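Local coordinates for protein nucleoside-diphosphate sugar epimerase (SulA family) (Corynebacterium glutamicum, PDB 3OH8) that probably acts as a nucleoside-diphosphate sugar epimerase, with a Rossmann-type nucleotide-binding domain of the NAD-dependent epimerase/dehydratase family, at residues M15-D18 and W19-K23; A162-A165 and Q166-G170; G68-N71 and G72-F75; L133-L136 and S137-S140. All blocks are in the same frame, centred on the assembly; numbering follows the deposited sequence.

Overall arrangement
Each contact is local, and they follow one another along the chain without nesting or crossing. Contact 1 lies in and just after helix 13-21, beside the seven-stranded antiparallel sheet. Contact 3 comes next and closes the tight turn at residues 68-75 that leads into strand 74-78 of that sheet. Contact 4 lies in the last turns of the long helix 119-139, and contact 2 follows in helix 158-169 of the Rossmann-type domain. W17 of contact 1 packs against contact 3, while W19 reaches L133 and L136 of contact 4. Contacts 1 and 4 both touch contact 2, tying the antiparallel part of the fold to the Rossmann-type part. Contact 3 touches neither contact 2 nor contact 4.

Contact 1 (M15-D18 and W19-K23); sequences MVWD and WHTRK
H20 folds its imidazole back against V16 in helix 13-21, which lies beside the seven-stranded antiparallel sheet in an arrangement consistent with a helix-grip fold. This is the tight side. ND1 of H20 donates to the carbonyl O of V16 at 2.8 Å, almost straight (168° at the hydrogen). The oxygen sits in the plane of the imidazole, but the donor stands above the plane of the carbonyl. The two side chains run side by side, with V16 CG1 3.9 Å from H20 CE1. W19 covers one face of the imidazole, its CE3 lying over the ring centre and 3.7 Å above the plane. F96 meets H20 edge-to-face, and L129 of helix 119-139 packs on it too, so the ring's rotation is well defined.

Further round, W17 and T21 cross at about a right angle, W17 NE1 lying 3.6 Å from T21 CG2. The T21 hydroxyl stands between its own backbone N and carbonyl carbon (chi1 73°), which turns OG1 back to D18 O at 2.6 Å, on a lone pair in the carbonyl plane. T21 N reaches the same oxygen from above that plane.

The D18-R22 side is looser and partly open to solvent. Their salt bridge rests on one pair, OD2 of D18 to NH2 of R22 at 3.1 Å, with carboxylate and guanidinium planes 51° apart. R22 NH1 goes instead to T169 O, and weakly to a water that donates to M15 O at 3.2 Å.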
# COMPACT_ATOMS: atom_id res chain seq x y z
N MSE A 15 -14.84 -11.31 10.68
CA MSE A 15 -13.71 -11.13 9.77
C MSE A 15 -13.15 -9.71 9.89
O MSE A 15 -11.93 -9.50 9.92
CB MSE A 15 -14.14 -11.43 8.32
CG MSE A 15 -13.11 -11.06 7.21
SE MSE A 15 -13.68 -11.47 5.52
CE MSE A 15 -14.30 -13.14 5.78
N VAL A 16 -14.04 -8.73 9.92
CA VAL A 16 -13.60 -7.34 9.98
C VAL A 16 -12.84 -7.04 11.28
O VAL A 16 -11.76 -6.45 11.26
CB VAL A 16 -14.78 -6.37 9.83
CG1 VAL A 16 -14.32 -4.93 9.98
CG2 VAL A 16 -15.46 -6.58 8.49
N TRP A 17 -13.41 -7.49 12.39
CA TRP A 17 -12.75 -7.33 13.69
C TRP A 17 -11.38 -7.99 13.66
O TRP A 17 -10.35 -7.40 14.04
CB TRP A 17 -13.60 -7.97 14.78
CG TRP A 17 -12.90 -7.98 16.10
CD1 TRP A 17 -12.16 -9.00 16.62
CD2 TRP A 17 -12.84 -6.91 17.04
NE1 TRP A 17 -11.66 -8.64 17.85
CE2 TRP A 17 -12.07 -7.35 18.13
CE3 TRP A 17 -13.38 -5.62 17.07
CZ2 TRP A 17 -11.81 -6.55 19.24
CZ3 TRP A 17 -13.13 -4.82 18.18
CH2 TRP A 17 -12.35 -5.29 19.25
N ASP A 18 -11.38 -9.24 13.21
CA ASP A 18 -10.17 -10.04 13.13
C ASP A 18 -9.06 -9.29 12.41
O ASP A 18 -7.91 -9.29 12.84
CB ASP A 18 -10.48 -11.30 12.35
CG ASP A 18 -9.88 -12.51 12.97
OD1 ASP A 18 -10.62 -13.21 13.70
OD2 ASP A 18 -8.67 -12.77 12.73
N TRP A 19 -9.41 -8.66 11.30
CA TRP A 19 -8.43 -7.93 10.47
C TRP A 19 -7.72 -6.84 11.28
O TRP A 19 -6.50 -6.62 11.14
CB TRP A 19 -9.16 -7.35 9.25
CG TRP A 19 -8.27 -6.65 8.24
CD1 TRP A 19 -7.76 -7.17 7.09
CD2 TRP A 19 -7.83 -5.29 8.30
NE1 TRP A 19 -7.02 -6.21 6.42
CE2 TRP A 19 -7.05 -5.05 7.15
CE3 TRP A 19 -8.02 -4.25 9.23
CZ2 TRP A 19 -6.46 -3.81 6.90
CZ3 TRP A 19 -7.44 -3.03 8.98
CH2 TRP A 19 -6.66 -2.81 7.82
N HIS A 20 -8.48 -6.15 12.13
CA HIS A 20 -7.93 -5.07 12.96
C HIS A 20 -7.00 -5.57 14.07
O HIS A 20 -6.16 -4.81 14.56
CB HIS A 20 -9.07 -4.24 13.60
CG HIS A 20 -9.79 -3.37 12.63
ND1 HIS A 20 -10.77 -3.85 11.77
CD2 HIS A 20 -9.71 -2.03 12.39
CE1 HIS A 20 -11.23 -2.85 11.04
NE2 HIS A 20 -10.59 -1.74 11.39
N THR A 21 -7.13 -6.84 14.45
CA THR A 21 -6.26 -7.41 15.48
C THR A 21 -4.88 -7.82 14.96
O THR A 21 -3.98 -8.07 15.75
CB THR A 21 -6.89 -8.66 16.12
OG1 THR A 21 -6.82 -9.75 15.20
CG2 THR A 21 -8.35 -8.40 16.51
N ARG A 22 -4.70 -7.89 13.64
CA ARG A 22 -3.44 -8.40 13.09
C ARG A 22 -2.34 -7.36 12.97
O ARG A 22 -2.61 -6.16 12.86
CB ARG A 22 -3.68 -9.03 11.72
CG ARG A 22 -4.80 -10.06 11.71
CD ARG A 22 -4.64 -11.03 10.56
NE ARG A 22 -5.64 -12.09 10.62
CZ ARG A 22 -6.66 -12.21 9.78
NH1 ARG A 22 -6.82 -11.32 8.79
NH2 ARG A 22 -7.52 -13.21 9.91
N LYS A 23 -1.09 -7.82 12.98
CA LYS A 23 0.04 -6.96 12.67
C LYS A 23 -0.17 -6.35 11.30
O LYS A 23 -0.70 -7.00 10.38
CB LYS A 23 1.36 -7.73 12.70
CG LYS A 23 1.75 -8.24 14.08
CD LYS A 23 1.69 -9.76 14.15
CE LYS A 23 2.89 -10.40 13.47
NZ LYS A 23 4.13 -10.09 14.22
O HOH W 1 -9.58 -11.36 8.85

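Contact 2 (A162-A165 and Q166-G170); sequences ALTA and QLQTG
L163 and L167 meet one turn apart on helix 158-169, the helix of the beta-alpha-beta unit between strands 149-153 and 173-178 in the Rossmann-type domain. L163 sends CG opposite its backbone N, down the helix, where it lies 3.8 Å from L167 CD2. L167 is not in a staggered conformation: chi1 is -103° and chi2 is 6°, which swings CD2 back to 3.6 Å from L163 O. V174 and Y350 pack on L167 from outside.

T164 and Q168 run side by side and point the same way. T164 CG2 lies 3.9 Å from Q168 OE1, while T164 OG1 turns back to G160 O. The extended Q166 chain reaches across to helix 342-354, its NE2 donating to D347 and its OE1 hydrogen-bonded to T346. T169 holds OG1 between its backbone N and carbonyl carbon (chi1 56°), within 2.7 Å of Q166 O, to which it donates; G170 N takes the same oxygen at 3.0 Å.

The chemistry is therefore divided: L163 and L167 meet as apolar groups and the T164 methyl lies beside the Q168 amide, while the buried polar groups of T164, Q166 and T169 are satisfied by backbone carbonyls or by D347 and T346 of helix 342-354.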
# COMPACT_ATOMS: atom_id res chain seq x y z
N ALA A 162 4.65 -1.30 2.76
CA ALA A 162 3.22 -1.47 2.50
C ALA A 162 2.86 -2.94 2.23
O ALA A 162 1.84 -3.46 2.74
CB ALA A 162 2.78 -0.58 1.37
N LEU A 163 3.68 -3.61 1.44
CA LEU A 163 3.47 -5.01 1.13
C LEU A 163 3.55 -5.88 2.40
O LEU A 163 2.72 -6.77 2.60
CB LEU A 163 4.48 -5.51 0.09
CG LEU A 163 4.41 -7.00 -0.24
CD1 LEU A 163 3.03 -7.37 -0.78
CD2 LEU A 163 5.52 -7.38 -1.25
N THR A 164 4.56 -5.63 3.23
CA THR A 164 4.73 -6.36 4.48
C THR A 164 3.49 -6.26 5.36
O THR A 164 2.98 -7.26 5.86
CB THR A 164 5.99 -5.86 5.25
OG1 THR A 164 7.18 -6.22 4.52
CG2 THR A 164 6.05 -6.47 6.64
N ALA A 165 2.99 -5.03 5.54
CA ALA A 165 1.78 -4.81 6.32
C ALA A 165 0.58 -5.52 5.72
O ALA A 165 -0.26 -6.03 6.45
CB ALA A 165 1.49 -3.33 6.46
N GLN A 166 0.47 -5.54 4.39
CA GLN A 166 -0.68 -6.17 3.75
C GLN A 166 -0.64 -7.68 3.96
O GLN A 166 -1.65 -8.28 4.32
CB GLN A 166 -0.69 -5.85 2.24
CG GLN A 166 -2.03 -6.10 1.56
CD GLN A 166 -1.98 -5.71 0.08
OE1 GLN A 166 -0.95 -5.23 -0.40
NE2 GLN A 166 -3.08 -5.93 -0.64
N LEU A 167 0.52 -8.29 3.72
CA LEU A 167 0.72 -9.72 3.97
C LEU A 167 0.34 -10.10 5.40
O LEU A 167 -0.37 -11.08 5.65
CB LEU A 167 2.18 -10.09 3.76
CG LEU A 167 2.65 -10.82 2.49
CD1 LEU A 167 1.58 -10.99 1.45
CD2 LEU A 167 3.88 -10.14 1.92
N GLN A 168 0.83 -9.33 6.36
CA GLN A 168 0.50 -9.59 7.75
C GLN A 168 -1.00 -9.47 8.01
O GLN A 168 -1.58 -10.29 8.71
CB GLN A 168 1.31 -8.71 8.68
CG GLN A 168 2.80 -9.02 8.60
CD GLN A 168 3.66 -7.98 9.29
OE1 GLN A 168 3.31 -6.80 9.34
NE2 GLN A 168 4.80 -8.41 9.82
N THR A 169 -1.67 -8.46 7.45
CA THR A 169 -3.12 -8.38 7.69
C THR A 169 -3.86 -9.53 7.01
O THR A 169 -4.99 -9.85 7.38
CB THR A 169 -3.72 -7.05 7.24
OG1 THR A 169 -3.41 -6.84 5.85
CG2 THR A 169 -3.15 -5.92 8.06
N GLY A 170 -3.22 -10.16 6.03
CA GLY A 170 -3.79 -11.31 5.37
C GLY A 170 -3.50 -12.61 6.10
O GLY A 170 -3.95 -13.67 5.70

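Contact 3 (G68-N71 and G72-F75); sequences GFLN and GSRF
L70 and R74 face each other as an antiparallel hydrogen-bonded pair, with L70 N to R74 O and R74 N to L70 O both at 2.9 Å. S73 N adds a third bond to L70 O at 2.8 Å. Since S73 and R74 both lie opposite L70, this is a classic beta bulge. R74 N uses a lone pair in the plane of the L70 carbonyl; S73 N approaches tilted from that plane.

The backbone between them makes a type II turn, with G72 at positive phi (84°). Beside it the side chains touch more lightly: L70 CG sits 4.0 Å from S73 CB, and F75 CB comes to the edge of the F69 ring, 4.1 Å from CD1. The CA of F69 makes a C-H...O contact with R74 O. A water donates to N71 O and also bonds to S73 OG.

Second-shell partners hold this in place. G72 O accepts from R13, and G68 O from T76. R74 forms a salt bridge with E492 on helix 488-511. F75 stacks on H94 of strand 91-99, and W17 of helix 13-21 packs against both N71 and F75. The turn leads into strand 74-78, beside strand 91-99 and against helix 13-21.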
# COMPACT_ATOMS: atom_id res chain seq x y z
N GLY A 68 -12.60 1.19 27.12
CA GLY A 68 -13.29 1.38 25.86
C GLY A 68 -13.15 0.18 24.95
O GLY A 68 -13.15 0.29 23.71
N PHE A 69 -13.01 -0.99 25.56
CA PHE A 69 -12.87 -2.23 24.82
C PHE A 69 -14.06 -3.15 25.08
O PHE A 69 -14.49 -3.32 26.21
CB PHE A 69 -11.59 -2.93 25.24
CG PHE A 69 -11.38 -4.25 24.56
CD1 PHE A 69 -10.93 -4.31 23.24
CD2 PHE A 69 -11.62 -5.44 25.24
CE1 PHE A 69 -10.72 -5.53 22.62
CE2 PHE A 69 -11.43 -6.67 24.61
CZ PHE A 69 -10.98 -6.71 23.30
N LEU A 70 -14.59 -3.73 24.01
CA LEU A 70 -15.53 -4.84 24.13
C LEU A 70 -15.16 -5.84 23.05
O LEU A 70 -15.25 -5.53 21.86
CB LEU A 70 -16.97 -4.39 23.96
CG LEU A 70 -18.03 -5.50 24.09
CD1 LEU A 70 -17.82 -6.34 25.35
CD2 LEU A 70 -19.44 -4.92 24.07
N ASN A 71 -14.72 -7.02 23.47
CA ASN A 71 -14.20 -8.00 22.53
C ASN A 71 -15.12 -8.21 21.34
O ASN A 71 -16.28 -8.60 21.49
CB ASN A 71 -13.89 -9.33 23.23
CG ASN A 71 -13.08 -10.28 22.35
OD1 ASN A 71 -13.22 -11.50 22.44
ND2 ASN A 71 -12.22 -9.72 21.50
N GLY A 72 -14.59 -7.94 20.15
CA GLY A 72 -15.33 -8.13 18.92
C GLY A 72 -16.26 -6.99 18.52
O GLY A 72 -16.87 -7.07 17.46
N SER A 73 -16.36 -5.95 19.35
CA SER A 73 -17.33 -4.87 19.11
C SER A 73 -16.74 -3.47 19.20
O SER A 73 -17.26 -2.54 18.58
CB SER A 73 -18.51 -4.94 20.11
OG SER A 73 -19.22 -6.15 19.95
N ARG A 74 -15.71 -3.30 20.01
CA ARG A 74 -15.19 -1.97 20.25
C ARG A 74 -13.76 -1.97 20.75
O ARG A 74 -13.39 -2.79 21.58
CB ARG A 74 -16.07 -1.22 21.25
CG ARG A 74 -15.62 0.21 21.51
CD ARG A 74 -16.58 0.92 22.47
NE ARG A 74 -17.87 1.19 21.87
CZ ARG A 74 -18.84 1.88 22.46
NH1 ARG A 74 -18.65 2.38 23.67
NH2 ARG A 74 -20.00 2.07 21.85
N PHE A 75 -12.95 -1.05 20.22
CA PHE A 75 -11.69 -0.70 20.88
C PHE A 75 -11.49 0.80 20.80
O PHE A 75 -12.15 1.47 20.00
CB PHE A 75 -10.50 -1.50 20.33
CG PHE A 75 -10.06 -1.11 18.94
CD1 PHE A 75 -10.59 -1.75 17.83
CD2 PHE A 75 -9.10 -0.12 18.75
CE1 PHE A 75 -10.17 -1.40 16.54
CE2 PHE A 75 -8.68 0.23 17.47
CZ PHE A 75 -9.22 -0.40 16.36
O HOH W 2 -18.95 -9.27 20.04

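Contact 4 (L133-L136 and S137-S140); sequences LKFL and SRTS
F135 and T139 are one turn apart near the C-terminal end of helix 119-139, where the backbone keeps regular i to i+4 bonding. R138 N reaches K134 O at 2.9 Å with an almost straight bond (176°), S137 N pairs with L133 O, and S140 N with L136 O. F135 O is gripped twice, by T139 N at 2.9 Å and T139 OG1 at 2.8 Å, from opposite faces of its plane.

That second bond brings the T139 hydroxyl over one face of the F135 ring, offset toward the rim, with OG1 3.1 Å from CZ. R138 reaches the same ring differently. A bend at chi3 (-63°) folds its chain back over the helix, so that one guanidinium face lies over the backbone at K134 and F135, 3.6 Å above F135 CA. NH2 comes to the edge of the phenyl ring, in its plane and 3.8 Å from F135 CB; ring and guanidinium planes are 74° apart. Y350 of helix 342-354 meets the phenyl ring edge-to-face, and W19 packs on L133 and L136. At the end of the segment, S140 OG donates in the carbonyl plane to S137 O at 2.6 Å.

Chemically, the T139 proton is spent on F135 O, so the hydroxyl's approach to the ring is a packing contact, and an R138 amino group at the ring edge is no cation-pi stack.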
# COMPACT_ATOMS: atom_id res chain seq x y z
N LEU A 133 -10.02 -5.46 2.17
CA LEU A 133 -10.82 -6.65 2.39
C LEU A 133 -11.33 -7.22 1.06
O LEU A 133 -11.32 -8.43 0.86
CB LEU A 133 -11.97 -6.36 3.34
CG LEU A 133 -11.54 -6.11 4.80
CD1 LEU A 133 -12.72 -5.59 5.60
CD2 LEU A 133 -10.96 -7.38 5.45
N LYS A 134 -11.78 -6.36 0.16
CA LYS A 134 -12.20 -6.83 -1.17
C LYS A 134 -11.05 -7.52 -1.89
O LYS A 134 -11.24 -8.58 -2.51
CB LYS A 134 -12.77 -5.70 -2.01
CG LYS A 134 -14.20 -5.32 -1.62
CD LYS A 134 -14.75 -4.19 -2.49
CE LYS A 134 -16.23 -3.94 -2.17
NZ LYS A 134 -16.76 -2.69 -2.78
N PHE A 135 -9.86 -6.93 -1.80
CA PHE A 135 -8.70 -7.53 -2.43
C PHE A 135 -8.44 -8.91 -1.87
O PHE A 135 -8.18 -9.86 -2.61
CB PHE A 135 -7.42 -6.70 -2.24
CG PHE A 135 -6.17 -7.47 -2.61
CD1 PHE A 135 -5.84 -7.65 -3.95
CD2 PHE A 135 -5.40 -8.08 -1.65
CE1 PHE A 135 -4.73 -8.39 -4.31
CE2 PHE A 135 -4.28 -8.83 -2.00
CZ PHE A 135 -3.95 -8.98 -3.34
N LEU A 136 -8.46 -9.03 -0.54
CA LEU A 136 -8.21 -10.33 0.08
C LEU A 136 -9.25 -11.35 -0.38
O LEU A 136 -8.94 -12.52 -0.58
CB LEU A 136 -8.20 -10.23 1.60
CG LEU A 136 -7.04 -9.40 2.19
CD1 LEU A 136 -7.33 -9.10 3.65
CD2 LEU A 136 -5.70 -10.12 2.04
N SER A 137 -10.49 -10.90 -0.55
CA SER A 137 -11.59 -11.77 -0.96
C SER A 137 -11.40 -12.29 -2.39
O SER A 137 -11.47 -13.50 -2.64
CB SER A 137 -12.91 -11.01 -0.85
OG SER A 137 -14.00 -11.81 -1.28
N ARG A 138 -11.13 -11.38 -3.33
CA ARG A 138 -10.81 -11.76 -4.71
C ARG A 138 -9.64 -12.73 -4.73
O ARG A 138 -9.64 -13.72 -5.47
CB ARG A 138 -10.42 -10.54 -5.55
CG ARG A 138 -11.52 -9.53 -5.75
CD ARG A 138 -11.15 -8.50 -6.81
NE ARG A 138 -9.98 -7.66 -6.49
CZ ARG A 138 -10.05 -6.52 -5.82
NH1 ARG A 138 -11.22 -6.09 -5.35
NH2 ARG A 138 -8.96 -5.81 -5.60
N THR A 139 -8.63 -12.44 -3.93
CA THR A 139 -7.40 -13.24 -3.96
C THR A 139 -7.63 -14.63 -3.38
O THR A 139 -6.96 -15.59 -3.77
CB THR A 139 -6.28 -12.52 -3.19
OG1 THR A 139 -6.04 -11.24 -3.81
CG2 THR A 139 -5.00 -13.35 -3.20
N SER A 140 -8.58 -14.76 -2.46
CA SER A 140 -8.88 -16.06 -1.87
C SER A 140 -9.32 -17.04 -2.95
O SER A 140 -9.37 -18.25 -2.72
CB SER A 140 -9.97 -15.95 -0.80
OG SER A 140 -11.26 -15.79 -1.40